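Phytanoyl-CoA dioxygenase (Streptomyces malaysiense, PDB 6ZYL) catalyses the beta-hydroxylation of thioholgamide as a non-heme monooxygenase, probably relying on iron and 2-oxoglutarate as its relatives do. Local coordinates at residues Leu125-Asp130 and Ala215-Ser220; Thr159-Arg164 and Ile194-Ala199; Ile79-Ser84 and Leu262-Pro267; Leu107-Thr112 and Ile234-Pro239. One frame throughout, in Å; residues are numbered along the deposited sequence.

Overall arrangement
The four contacts of this double-stranded beta-helix protein divide between its two sheets. Interaction 4 is core: two neighbouring strands of the larger sheet joined by backbone bonds and a buried serine-aspartate pair. Interaction 3, its centre about 12 Å away, touches it through H80 and T112 but is partly buried and relies on water and proline packing where a turn beside that sheet meets the chain leaving its outermost strand. Interaction 1, also buried, gathers the probable metal-binding residues on the smaller sheet. Interaction 2, about 9 Å from it centre to centre, continues the same sheet outward through R161 and A219, exchanging backbone pairing for a salt bridge near the surface.

Interaction 1: residues Leu125-Asp130 and Ala215-Ser220; sequences LAWHQD and AMAHAS
The H-x-D...H signature of iron- and 2-oxoglutarate-dependent dioxygenases is spread over this contact: H128 and D130 meet H218 of the neighbouring strand, and the three are probably the facial triad, here in the apo state. H218 NE2 donates to D130 OD1 at 2.8 Å. The oxygen lies in the plane of the imidazole, whereas the nitrogen comes from above the carboxylate, 46° out of its plane. D130 OD2 has its own partner in H212. The rings of H128 and H218 approach obliquely, with H128 NE2 3.6 Å from H218 CE1. A chi1 of 71° sets the H128 ring between its backbone N and carbonyl carbon, where ND1 can donate to A126 O at 2.8 Å; that bond lies in the ring plane and fixes the ring's rotation.

Underneath is the smaller sheet of a double-stranded beta-helix. H128 and H218 form an antiparallel hydrogen-bonded pair, H218 N reaching H128 O at 2.9 Å, and this puts both imidazoles on one face. W127 marks the corner where the chain passes between two short strands. A219 CB sits over the five-membered part of its indole in a CH-pi contact, 3.8 Å from the centroid and 8° off the normal. Beyond the pair, Q129 NE2 donates to A215 O at 2.6 Å and also to G170 O, while water 1 accepts from D130 N and donates to M216 O. At the other end, S220 OG hydrogen-bonds a tartrate that probably came from the crystallisation liquor.

Interaction 2: residues Thr159-Arg164 and Ile194-Ala199; sequences TMRYAR and IDEAAA
R161 and A199 have the most surface buried here, followed by A163, and R161 forms a salt bridge with E196. The two side chains cross at about a right angle, with the guanidinium and carboxylate planes 34° apart. R161 NH2 donates to the syn lone pair of E196 OE2 at 3.2 Å, and R161 NE adds a weak bond to E196 OE1 at 3.1 Å. A bend at chi2 (-83°) folds the E196 chain back toward the arginine. E196 OE2 also accepts from W127 NE1, so one carboxylate joins the salt bridge to the indole of the preceding contact.

R161 belongs to strand 160-162, which in the smaller sheet of the double-stranded beta-helix lies between strands 217-220 and 200-201; the run 194-199 leads into the latter. A199 comes in just ahead of that strand, its CA making a CA-H...O contact of 3.2 Å with Y162 O. Its CB lies 4.2 Å from R161 CB, beside the base of the arginine. Farther along, A163 CB rests against both branches of I194, 3.8 Å from CG2 and 4.0 Å from CD1. Water 2 links the two backbones, accepting from R164 N and donating to A198 O.

Interaction 3: residues Ile79-Ser84 and Leu262-Pro267; sequences IHLVAS and LPERRP
The backbones draw near at L81 and P267, whose CA atoms are 5.6 Å apart, where a turn with helical phi/psi at residues 79-81 meets the irregular chain beyond strand 262-263. I79 O accepts from both V82 N and A83 N, and A83 then takes the N-cap position of helix 84-90. The turn packs on inner strands 107-117 and 249-254 of the larger sheet of the double-stranded beta-helix, while the partner chain continues from its outermost strand, 262-263. Between the two segments there is no direct hydrogen bond; packing and three waters make the join.

P267 and L81 carry the apolar packing equally. The proline ring lies across two successive carbonyls, CD 3.3 Å from H80 O and CB 3.3 Å from L81 O. L81 crosses the E264 side chain at about a right angle, placing CD1 3.8 Å from E264 CD, while CD2 packs near R265 O. The same leucine sets its CG over one face of the H80 imidazole, offset toward the rim. H80 is held at both nitrogens: a chi1 of 56° turns the ring so that ND1 bonds T112 OG1 of the sheet, and NE2 pairs with water 3 at 2.8 Å, near the ring plane. That water donates to E264 OE1 at 2.6 Å. E264 OE2, for its part, is in a salt bridge with K78. A second water, water 4, donates to both L81 O and R265 O. Near the start of the helix, water 5 lies 2.7 Å from S84 OG and donates to P267 O at 2.9 Å.

Interaction 4: residues Leu107-Thr112 and Ile234-Pro239; sequences LLVWST and IDYITP
S111 and D235 mark the tight end of this contact. S111 OG donates to D235 OD2 at 2.6 Å, meeting it on the anti side and 27° out of the carboxylate plane, and D235 N returns a backbone bond to S111 O. The W110 indole lies alongside the aspartate and turns its edge to it, CE3 3.7 Å from OD2. Serine and indole edge both bear on OD2, while D235 OD1 forms a salt bridge with R145.

Strands 107-117 and 229-237 run antiparallel as neighbours in the larger sheet of the double-stranded beta-helix. L108 and I237 form a hydrogen-bonded pair, L108 N reaching I237 O at 2.8 Å. On one face V109 and Y236 point the same way, with V109 CG2 3.6 Å from Y236 CE1; helix 93-103 packs on that tyrosine. W110 is the extra residue of a classic beta bulge: with S111 it faces D235, and W110 N bonds D235 O. I237 CD1 touches W110 CD1 at 3.9 Å, the indole held by D248 at NE1 and by R286 in a cation-pi contact. Toward the partly exposed P239, the strand pairing ends and the contact thins to L108 CD1 against the proline CD at 4.1 Å.

Interaction 1: residues Leu125-Asp130 and Ala215-Ser220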
loop_
_atom_site.group_PDB
_atom_site.type_symbol
_atom_site.label_atom_id
_atom_site.label_comp_id
_atom_site.label_asym_id
_atom_site.label_seq_id
_atom_site.Cartn_x
_atom_site.Cartn_y
_atom_site.Cartn_z
ATOM N N LEU A 125 -12.091 9.539 6.482
ATOM C CA LEU A 125 -12.171 8.090 6.595
ATOM C C LEU A 125 -12.179 7.708 8.067
ATOM O O LEU A 125 -11.326 8.165 8.835
ATOM C CB LEU A 125 -11.005 7.411 5.877
ATOM C CG LEU A 125 -10.840 7.747 4.396
ATOM C CD1 LEU A 125 -9.683 6.942 3.811
ATOM C CD2 LEU A 125 -12.118 7.495 3.626
ATOM N N ALA A 126 -13.147 6.883 8.456
ATOM C CA ALA A 126 -13.226 6.413 9.829
ATOM C C ALA A 126 -12.063 5.473 10.135
ATOM O O ALA A 126 -11.407 4.935 9.239
ATOM C CB ALA A 126 -14.559 5.704 10.075
ATOM N N TRP A 127 -11.810 5.283 11.426
ATOM C CA TRP A 127 -10.773 4.358 11.858
ATOM C C TRP A 127 -11.071 2.960 11.333
ATOM O O TRP A 127 -12.209 2.487 11.401
ATOM C CB TRP A 127 -10.685 4.355 13.381
ATOM C CG TRP A 127 -10.109 5.621 13.932
ATOM C CD1 TRP A 127 -10.794 6.741 14.307
ATOM C CD2 TRP A 127 -8.724 5.902 14.164
ATOM N NE1 TRP A 127 -9.920 7.701 14.761
ATOM C CE2 TRP A 127 -8.644 7.210 14.683
ATOM C CE3 TRP A 127 -7.544 5.175 13.982
ATOM C CZ2 TRP A 127 -7.431 7.804 15.026
ATOM C CZ3 TRP A 127 -6.341 5.767 14.322
ATOM C CH2 TRP A 127 -6.293 7.067 14.838
ATOM N N HIS A 128 -10.045 2.303 10.800
ATOM C CA HIS A 128 -10.212 0.995 10.179
ATOM C C HIS A 128 -8.838 0.385 9.951
ATOM O O HIS A 128 -7.809 1.059 10.060
ATOM C CB HIS A 128 -10.984 1.099 8.863
ATOM C CG HIS A 128 -10.201 1.739 7.757
ATOM N ND1 HIS A 128 -9.974 3.097 7.696
ATOM C CD2 HIS A 128 -9.585 1.206 6.676
ATOM C CE1 HIS A 128 -9.258 3.373 6.621
ATOM N NE2 HIS A 128 -9.007 2.243 5.985
ATOM N N GLN A 129 -8.836 -0.907 9.632
ATOM C CA GLN A 129 -7.622 -1.666 9.379
ATOM C C GLN A 129 -7.589 -2.119 7.925
ATOM O O GLN A 129 -8.627 -2.456 7.347
ATOM C CB GLN A 129 -7.530 -2.889 10.298
ATOM C CG GLN A 129 -7.588 -2.573 11.784
ATOM C CD GLN A 129 -7.896 -3.800 12.628
ATOM O OE1 GLN A 129 -8.895 -4.482 12.412
ATOM N NE2 GLN A 129 -7.032 -4.088 13.593
ATOM N N ASP A 130 -6.388 -2.136 7.342
ATOM C CA ASP A 130 -6.254 -2.544 5.948
ATOM C C ASP A 130 -6.616 -4.012 5.747
ATOM O O ASP A 130 -7.086 -4.391 4.669
ATOM C CB ASP A 130 -4.822 -2.307 5.457
ATOM C CG ASP A 130 -4.424 -0.843 5.476
ATOM O OD1 ASP A 130 -5.305 0.026 5.306
ATOM O OD2 ASP A 130 -3.220 -0.564 5.654
ATOM N N ALA A 215 -2.970 -4.741 10.444
ATOM C CA ALA A 215 -3.985 -4.625 11.483
ATOM C C ALA A 215 -3.893 -3.301 12.233
ATOM O O ALA A 215 -4.610 -3.103 13.220
ATOM C CB ALA A 215 -3.873 -5.793 12.466
ATOM N N MET A 216 -3.016 -2.399 11.798
ATOM C CA MET A 216 -2.943 -1.071 12.390
ATOM C C MET A 216 -4.222 -0.308 12.072
ATOM O O MET A 216 -4.590 -0.160 10.901
ATOM C CB MET A 216 -1.721 -0.321 11.861
ATOM C CG MET A 216 -1.713 1.171 12.163
ATOM S SD MET A 216 -1.825 1.566 13.918
ATOM C CE MET A 216 -0.565 0.485 14.594
ATOM N N ALA A 217 -4.907 0.163 13.109
ATOM C CA ALA A 217 -6.059 1.032 12.923
ATOM C C ALA A 217 -5.572 2.425 12.547
ATOM O O ALA A 217 -4.672 2.971 13.194
ATOM C CB ALA A 217 -6.907 1.088 14.192
ATOM N N HIS A 218 -6.153 2.995 11.494
ATOM C CA HIS A 218 -5.768 4.333 11.072
ATOM C C HIS A 218 -6.969 5.043 10.467
ATOM O O HIS A 218 -7.959 4.419 10.077
ATOM C CB HIS A 218 -4.599 4.305 10.071
ATOM C CG HIS A 218 -4.841 3.450 8.867
ATOM N ND1 HIS A 218 -5.547 3.893 7.768
ATOM C CD2 HIS A 218 -4.454 2.184 8.579
ATOM C CE1 HIS A 218 -5.596 2.932 6.863
ATOM N NE2 HIS A 218 -4.942 1.885 7.329
ATOM N N ALA A 219 -6.865 6.368 10.409
ATOM C CA ALA A 219 -7.884 7.221 9.821
ATOM C C ALA A 219 -7.186 8.347 9.077
ATOM O O ALA A 219 -5.993 8.593 9.267
ATOM C CB ALA A 219 -8.837 7.786 10.883
ATOM N N SER A 220 -7.939 9.029 8.219
ATOM C CA SER A 220 -7.408 10.134 7.437
ATOM C C SER A 220 -8.445 11.242 7.378
ATOM O O SER A 220 -9.636 10.977 7.199
ATOM C CB SER A 220 -7.028 9.689 6.018
ATOM O OG SER A 220 -6.155 8.574 6.052
HETATM O O HOH W 1 -3.947 -1.089 8.451
#

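Interaction 2: residues Thr159-Arg164 and Ile194-Ala199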
loop_
_atom_site.group_PDB
_atom_site.type_symbol
_atom_site.label_atom_id
_atom_site.label_comp_id
_atom_site.label_asym_id
_atom_site.label_seq_id
_atom_site.Cartn_x
_atom_site.Cartn_y
_atom_site.Cartn_z
ATOM N N THR A 159 -3.504 13.887 6.011
ATOM C CA THR A 159 -2.625 12.759 6.257
ATOM C C THR A 159 -3.322 11.696 7.107
ATOM O O THR A 159 -4.399 11.903 7.673
ATOM C CB THR A 159 -1.334 13.215 6.939
ATOM O OG1 THR A 159 -0.371 12.154 6.891
ATOM C CG2 THR A 159 -1.594 13.596 8.389
ATOM N N MET A 160 -2.671 10.541 7.187
ATOM C CA MET A 160 -3.142 9.402 7.957
ATOM C C MET A 160 -2.732 9.535 9.416
ATOM O O MET A 160 -1.679 10.093 9.739
ATOM C CB MET A 160 -2.556 8.130 7.348
ATOM C CG MET A 160 -2.996 6.814 7.932
ATOM S SD MET A 160 -2.602 5.502 6.742
ATOM C CE MET A 160 -0.836 5.728 6.524
ATOM N N ARG A 161 -3.591 9.034 10.301
ATOM C CA ARG A 161 -3.304 8.939 11.725
ATOM C C ARG A 161 -3.223 7.472 12.123
ATOM O O ARG A 161 -4.022 6.655 11.659
ATOM C CB ARG A 161 -4.384 9.606 12.583
ATOM C CG ARG A 161 -4.835 10.979 12.158
ATOM C CD ARG A 161 -5.613 11.647 13.294
ATOM N NE ARG A 161 -6.994 11.175 13.400
ATOM C CZ ARG A 161 -7.945 11.433 12.506
ATOM N NH1 ARG A 161 -7.666 12.151 11.427
ATOM N NH2 ARG A 161 -9.174 10.969 12.687
ATOM N N TYR A 162 -2.288 7.144 13.010
ATOM C CA TYR A 162 -2.147 5.786 13.517
ATOM C C TYR A 162 -2.648 5.695 14.955
ATOM O O TYR A 162 -2.571 6.660 15.718
ATOM C CB TYR A 162 -0.689 5.319 13.489
ATOM C CG TYR A 162 -0.110 5.024 12.129
ATOM C CD1 TYR A 162 -0.895 4.532 11.096
ATOM C CD2 TYR A 162 1.241 5.227 11.887
ATOM C CE1 TYR A 162 -0.346 4.258 9.854
ATOM C CE2 TYR A 162 1.795 4.956 10.660
ATOM C CZ TYR A 162 1.004 4.474 9.647
ATOM O OH TYR A 162 1.579 4.216 8.426
ATOM N N ALA A 163 -3.140 4.511 15.324
ATOM C CA ALA A 163 -3.491 4.178 16.706
ATOM C C ALA A 163 -2.422 3.217 17.219
ATOM O O ALA A 163 -2.449 2.022 16.910
ATOM C CB ALA A 163 -4.886 3.568 16.791
ATOM N N ARG A 164 -1.475 3.743 17.993
ATOM C CA ARG A 164 -0.356 2.943 18.478
ATOM C C ARG A 164 -0.847 1.696 19.200
ATOM O O ARG A 164 -1.755 1.757 20.034
ATOM C CB ARG A 164 0.510 3.793 19.410
ATOM C CG ARG A 164 1.876 3.213 19.732
ATOM C CD ARG A 164 2.654 4.150 20.660
ATOM N NE ARG A 164 3.504 5.085 19.923
ATOM C CZ ARG A 164 3.295 6.396 19.846
ATOM N NH1 ARG A 164 2.263 6.953 20.467
ATOM N NH2 ARG A 164 4.129 7.157 19.149
ATOM N N ILE A 194 -11.111 4.296 19.698
ATOM C CA ILE A 194 -9.755 4.771 19.457
ATOM C C ILE A 194 -9.578 6.091 20.190
ATOM O O ILE A 194 -10.451 6.966 20.129
ATOM C CB ILE A 194 -9.478 4.934 17.952
ATOM C CG1 ILE A 194 -9.732 3.616 17.216
ATOM C CG2 ILE A 194 -8.051 5.415 17.731
ATOM C CD1 ILE A 194 -8.675 2.558 17.452
ATOM N N ASP A 195 -8.453 6.237 20.887
ATOM C CA ASP A 195 -8.143 7.467 21.613
ATOM C C ASP A 195 -7.564 8.473 20.627
ATOM O O ASP A 195 -6.387 8.405 20.268
ATOM C CB ASP A 195 -7.174 7.185 22.754
ATOM C CG ASP A 195 -6.865 8.421 23.578
ATOM O OD1 ASP A 195 -7.423 9.498 23.273
ATOM O OD2 ASP A 195 -6.065 8.314 24.530
ATOM N N GLU A 196 -8.396 9.424 20.193
ATOM C CA GLU A 196 -7.961 10.385 19.185
ATOM C C GLU A 196 -6.800 11.237 19.680
ATOM O O GLU A 196 -5.931 11.620 18.887
ATOM C CB GLU A 196 -9.131 11.278 18.777
ATOM C CG GLU A 196 -10.135 10.604 17.861
ATOM C CD GLU A 196 -9.713 10.647 16.405
ATOM O OE1 GLU A 196 -8.559 11.042 16.128
ATOM O OE2 GLU A 196 -10.535 10.288 15.536
ATOM N N ALA A 197 -6.767 11.551 20.977
ATOM C CA ALA A 197 -5.683 12.373 21.502
ATOM C C ALA A 197 -4.349 11.642 21.445
ATOM O O ALA A 197 -3.302 12.277 21.275
ATOM C CB ALA A 197 -5.992 12.800 22.937
ATOM N N ALA A 198 -4.363 10.317 21.584
ATOM C CA ALA A 198 -3.148 9.518 21.509
ATOM C C ALA A 198 -2.774 9.132 20.083
ATOM O O ALA A 198 -1.680 8.598 19.871
ATOM C CB ALA A 198 -3.303 8.248 22.354
ATOM N N ALA A 199 -3.646 9.385 19.110
ATOM C CA ALA A 199 -3.338 9.058 17.725
ATOM C C ALA A 199 -2.086 9.797 17.268
ATOM O O ALA A 199 -1.743 10.866 17.782
ATOM C CB ALA A 199 -4.518 9.411 16.822
HETATM O O HOH W 2 -2.184 6.164 19.477
#

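Interaction 3: residues Ile79-Ser84 and Leu262-Pro267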
loop_
_atom_site.group_PDB
_atom_site.type_symbol
_atom_site.label_atom_id
_atom_site.label_comp_id
_atom_site.label_asym_id
_atom_site.label_seq_id
_atom_site.Cartn_x
_atom_site.Cartn_y
_atom_site.Cartn_z
ATOM N N ILE A 79 -0.462 -1.549 -9.893
ATOM C CA ILE A 79 0.168 -0.486 -10.673
ATOM C C ILE A 79 1.567 -0.907 -11.104
ATOM O O ILE A 79 1.990 -0.651 -12.237
ATOM C CB ILE A 79 0.205 0.825 -9.867
ATOM C CG1 ILE A 79 -1.181 1.181 -9.332
ATOM C CG2 ILE A 79 0.743 1.965 -10.730
ATOM C CD1 ILE A 79 -1.174 2.334 -8.335
ATOM N N HIS A 80 2.298 -1.576 -10.211
ATOM C CA HIS A 80 3.685 -1.940 -10.464
ATOM C C HIS A 80 3.852 -2.931 -11.607
ATOM O O HIS A 80 4.986 -3.152 -12.044
ATOM C CB HIS A 80 4.299 -2.527 -9.190
ATOM C CG HIS A 80 3.546 -3.702 -8.642
ATOM N ND1 HIS A 80 2.298 -3.585 -8.068
ATOM C CD2 HIS A 80 3.867 -5.015 -8.576
ATOM C CE1 HIS A 80 1.881 -4.775 -7.676
ATOM N NE2 HIS A 80 2.815 -5.661 -7.971
ATOM N N LEU A 81 2.774 -3.539 -12.092
ATOM C CA LEU A 81 2.881 -4.485 -13.194
ATOM C C LEU A 81 2.800 -3.815 -14.562
ATOM O O LEU A 81 3.127 -4.464 -15.564
ATOM C CB LEU A 81 1.787 -5.552 -13.087
ATOM C CG LEU A 81 1.818 -6.464 -11.858
ATOM C CD1 LEU A 81 0.788 -7.589 -12.006
ATOM C CD2 LEU A 81 3.200 -7.045 -11.612
ATOM N N VAL A 82 2.394 -2.554 -14.629
ATOM C CA VAL A 82 2.270 -1.858 -15.915
ATOM C C VAL A 82 3.031 -0.546 -15.971
ATOM O O VAL A 82 3.325 -0.064 -17.083
ATOM C CB VAL A 82 0.782 -1.618 -16.253
ATOM C CG1 VAL A 82 0.070 -2.931 -16.508
ATOM C CG2 VAL A 82 0.102 -0.832 -15.138
ATOM N N ALA A 83 3.367 0.085 -14.850
ATOM C CA ALA A 83 3.952 1.420 -14.841
ATOM C C ALA A 83 5.390 1.355 -14.344
ATOM O O ALA A 83 5.654 0.835 -13.253
ATOM C CB ALA A 83 3.133 2.370 -13.964
ATOM N N SER A 84 6.310 1.903 -15.138
ATOM C CA SER A 84 7.725 1.828 -14.793
ATOM C C SER A 84 8.026 2.563 -13.492
ATOM O O SER A 84 8.870 2.122 -12.704
ATOM C CB SER A 84 8.570 2.394 -15.933
ATOM O OG SER A 84 8.508 1.557 -17.076
ATOM N N LEU A 262 1.032 -17.480 -7.377
ATOM C CA LEU A 262 1.518 -17.558 -8.744
ATOM C C LEU A 262 2.444 -16.373 -9.015
ATOM O O LEU A 262 2.142 -15.246 -8.606
ATOM C CB LEU A 262 0.350 -17.560 -9.730
ATOM C CG LEU A 262 -0.564 -18.784 -9.650
ATOM C CD1 LEU A 262 -1.856 -18.540 -10.425
ATOM C CD2 LEU A 262 0.150 -20.026 -10.163
ATOM N N PRO A 263 3.583 -16.591 -9.670
ATOM C CA PRO A 263 4.545 -15.493 -9.835
ATOM C C PRO A 263 4.126 -14.510 -10.920
ATOM O O PRO A 263 3.587 -14.888 -11.962
ATOM C CB PRO A 263 5.849 -16.214 -10.206
ATOM C CG PRO A 263 5.406 -17.500 -10.840
ATOM C CD PRO A 263 4.102 -17.879 -10.172
ATOM N N GLU A 264 4.375 -13.231 -10.651
ATOM C CA GLU A 264 4.152 -12.157 -11.601
ATOM C C GLU A 264 5.491 -11.755 -12.218
ATOM O O GLU A 264 6.548 -12.290 -11.871
ATOM C CB GLU A 264 3.457 -10.981 -10.909
ATOM C CG GLU A 264 2.006 -11.283 -10.535
ATOM C CD GLU A 264 1.433 -10.329 -9.500
ATOM O OE1 GLU A 264 2.196 -9.510 -8.946
ATOM O OE2 GLU A 264 0.212 -10.403 -9.237
ATOM N N ARG A 265 5.445 -10.810 -13.154
ATOM C CA ARG A 265 6.636 -10.357 -13.854
ATOM C C ARG A 265 6.714 -8.837 -13.830
ATOM O O ARG A 265 5.694 -8.145 -13.804
ATOM C CB ARG A 265 6.654 -10.841 -15.318
ATOM C CG ARG A 265 6.025 -12.205 -15.546
ATOM C CD ARG A 265 6.646 -12.908 -16.748
ATOM N NE ARG A 265 6.129 -12.407 -18.020
ATOM C CZ ARG A 265 5.067 -12.905 -18.648
ATOM N NH1 ARG A 265 4.396 -13.923 -18.124
ATOM N NH2 ARG A 265 4.674 -12.382 -19.803
ATOM N N ARG A 266 7.942 -8.326 -13.857
ATOM C CA ARG A 266 8.141 -6.888 -13.954
ATOM C C ARG A 266 7.843 -6.416 -15.375
ATOM O O ARG A 266 8.144 -7.128 -16.339
ATOM C CB ARG A 266 9.575 -6.512 -13.584
ATOM C CG ARG A 266 10.022 -6.979 -12.218
ATOM C CD ARG A 266 11.458 -6.550 -11.953
ATOM N NE ARG A 266 11.591 -5.097 -11.881
ATOM C CZ ARG A 266 12.682 -4.463 -11.460
ATOM N NH1 ARG A 266 13.745 -5.154 -11.072
ATOM N NH2 ARG A 266 12.710 -3.138 -11.427
ATOM N N PRO A 267 7.274 -5.222 -15.545
ATOM C CA PRO A 267 7.031 -4.710 -16.902
ATOM C C PRO A 267 8.340 -4.327 -17.582
ATOM O O PRO A 267 9.200 -3.680 -16.982
ATOM C CB PRO A 267 6.134 -3.490 -16.670
ATOM C CG PRO A 267 6.535 -3.002 -15.294
ATOM C CD PRO A 267 6.869 -4.255 -14.503
HETATM O O HOH W 3 1.742 -8.017 -6.911
HETATM O O HOH W 4 4.048 -7.032 -15.735
HETATM O O HOH W 5 9.749 -0.864 -16.749
#

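Interaction 4: residues Leu107-Thr112 and Ile234-Pro239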
loop_
_atom_site.group_PDB
_atom_site.type_symbol
_atom_site.label_atom_id
_atom_site.label_comp_id
_atom_site.label_asym_id
_atom_site.label_seq_id
_atom_site.Cartn_x
_atom_site.Cartn_y
_atom_site.Cartn_z
ATOM N N LEU A 107 10.716 -11.928 0.253
ATOM C CA LEU A 107 9.710 -10.884 0.131
ATOM C C LEU A 107 9.022 -10.935 -1.223
ATOM O O LEU A 107 9.647 -11.246 -2.241
ATOM C CB LEU A 107 10.336 -9.497 0.319
ATOM C CG LEU A 107 11.089 -9.232 1.622
ATOM C CD1 LEU A 107 11.808 -7.888 1.557
ATOM C CD2 LEU A 107 10.139 -9.275 2.805
ATOM N N LEU A 108 7.730 -10.608 -1.222
ATOM C CA LEU A 108 6.949 -10.453 -2.436
ATOM C C LEU A 108 6.109 -9.191 -2.317
ATOM O O LEU A 108 5.722 -8.789 -1.217
ATOM C CB LEU A 108 6.034 -11.657 -2.679
ATOM C CG LEU A 108 6.697 -13.028 -2.797
ATOM C CD1 LEU A 108 6.552 -13.784 -1.490
ATOM C CD2 LEU A 108 6.088 -13.807 -3.949
ATOM N N VAL A 109 5.836 -8.567 -3.458
ATOM C CA VAL A 109 4.901 -7.451 -3.531
ATOM C C VAL A 109 3.520 -8.017 -3.835
ATOM O O VAL A 109 3.308 -8.633 -4.886
ATOM C CB VAL A 109 5.327 -6.429 -4.596
ATOM C CG1 VAL A 109 4.249 -5.362 -4.758
ATOM C CG2 VAL A 109 6.662 -5.799 -4.226
ATOM N N TRP A 110 2.579 -7.812 -2.917
ATOM C CA TRP A 110 1.236 -8.357 -3.058
ATOM C C TRP A 110 0.268 -7.383 -3.713
ATOM O O TRP A 110 -0.642 -7.818 -4.426
ATOM C CB TRP A 110 0.705 -8.774 -1.682
ATOM C CG TRP A 110 -0.628 -9.450 -1.716
ATOM C CD1 TRP A 110 -0.881 -10.752 -2.040
ATOM C CD2 TRP A 110 -1.893 -8.861 -1.405
ATOM N NE1 TRP A 110 -2.228 -11.008 -1.952
ATOM C CE2 TRP A 110 -2.872 -9.862 -1.564
ATOM C CE3 TRP A 110 -2.294 -7.581 -1.010
ATOM C CZ2 TRP A 110 -4.226 -9.623 -1.344
ATOM C CZ3 TRP A 110 -3.637 -7.345 -0.791
ATOM C CH2 TRP A 110 -4.589 -8.361 -0.959
ATOM N N SER A 111 0.442 -6.080 -3.496
ATOM C CA SER A 111 -0.407 -5.089 -4.142
ATOM C C SER A 111 0.260 -3.724 -4.060
ATOM O O SER A 111 1.177 -3.507 -3.266
ATOM C CB SER A 111 -1.796 -5.035 -3.498
ATOM O OG SER A 111 -1.798 -4.165 -2.378
ATOM N N THR A 112 -0.211 -2.808 -4.905
ATOM C CA THR A 112 0.143 -1.399 -4.814
ATOM C C THR A 112 -1.127 -0.567 -4.907
ATOM O O THR A 112 -2.096 -0.954 -5.568
ATOM C CB THR A 112 1.134 -0.963 -5.909
ATOM O OG1 THR A 112 0.679 -1.401 -7.194
ATOM C CG2 THR A 112 2.522 -1.534 -5.628
ATOM N N ILE A 234 2.480 0.090 -0.701
ATOM C CA ILE A 234 3.008 -1.174 -1.195
ATOM C C ILE A 234 2.815 -2.221 -0.111
ATOM O O ILE A 234 3.303 -2.052 1.012
ATOM C CB ILE A 234 4.496 -1.079 -1.569
ATOM C CG1 ILE A 234 4.789 0.202 -2.347
ATOM C CG2 ILE A 234 4.920 -2.298 -2.378
ATOM C CD1 ILE A 234 6.269 0.569 -2.364
ATOM N N ASP A 235 2.120 -3.302 -0.446
ATOM C CA ASP A 235 1.946 -4.421 0.471
ATOM C C ASP A 235 3.049 -5.444 0.231
ATOM O O ASP A 235 3.130 -6.034 -0.851
ATOM C CB ASP A 235 0.575 -5.063 0.291
ATOM C CG ASP A 235 -0.540 -4.209 0.846
ATOM O OD1 ASP A 235 -0.346 -3.620 1.930
ATOM O OD2 ASP A 235 -1.601 -4.116 0.196
ATOM N N TYR A 236 3.904 -5.634 1.231
ATOM C CA TYR A 236 4.952 -6.641 1.192
ATOM C C TYR A 236 4.550 -7.820 2.068
ATOM O O TYR A 236 4.011 -7.638 3.163
ATOM C CB TYR A 236 6.288 -6.064 1.667
ATOM C CG TYR A 236 6.910 -5.092 0.687
ATOM C CD1 TYR A 236 7.714 -5.541 -0.352
ATOM C CD2 TYR A 236 6.690 -3.725 0.801
ATOM C CE1 TYR A 236 8.284 -4.654 -1.253
ATOM C CE2 TYR A 236 7.254 -2.831 -0.093
ATOM C CZ TYR A 236 8.051 -3.301 -1.117
ATOM O OH TYR A 236 8.612 -2.415 -2.007
ATOM N N ILE A 237 4.806 -9.028 1.569
ATOM C CA ILE A 237 4.519 -10.258 2.293
ATOM C C ILE A 237 5.714 -11.189 2.145
ATOM O O ILE A 237 6.563 -11.011 1.271
ATOM C CB ILE A 237 3.240 -10.965 1.785
ATOM C CG1 ILE A 237 3.413 -11.390 0.323
ATOM C CG2 ILE A 237 2.026 -10.066 1.936
ATOM C CD1 ILE A 237 2.274 -12.247 -0.216
ATOM N N THR A 238 5.768 -12.188 3.010
ATOM C CA THR A 238 6.677 -13.312 2.868
ATOM C C THR A 238 5.914 -14.529 2.371
ATOM O O THR A 238 4.679 -14.547 2.356
ATOM C CB THR A 238 7.351 -13.631 4.205
ATOM O OG1 THR A 238 6.474 -14.442 4.996
ATOM C CG2 THR A 238 7.699 -12.357 4.956
ATOM N N PRO A 239 6.623 -15.585 1.959
ATOM C CA PRO A 239 5.929 -16.811 1.523
ATOM C C PRO A 239 5.164 -17.514 2.636
ATOM O O PRO A 239 4.475 -18.504 2.357
ATOM C CB PRO A 239 7.065 -17.698 0.987
ATOM C CG PRO A 239 8.230 -16.761 0.750
ATOM C CD PRO A 239 8.084 -15.672 1.784
#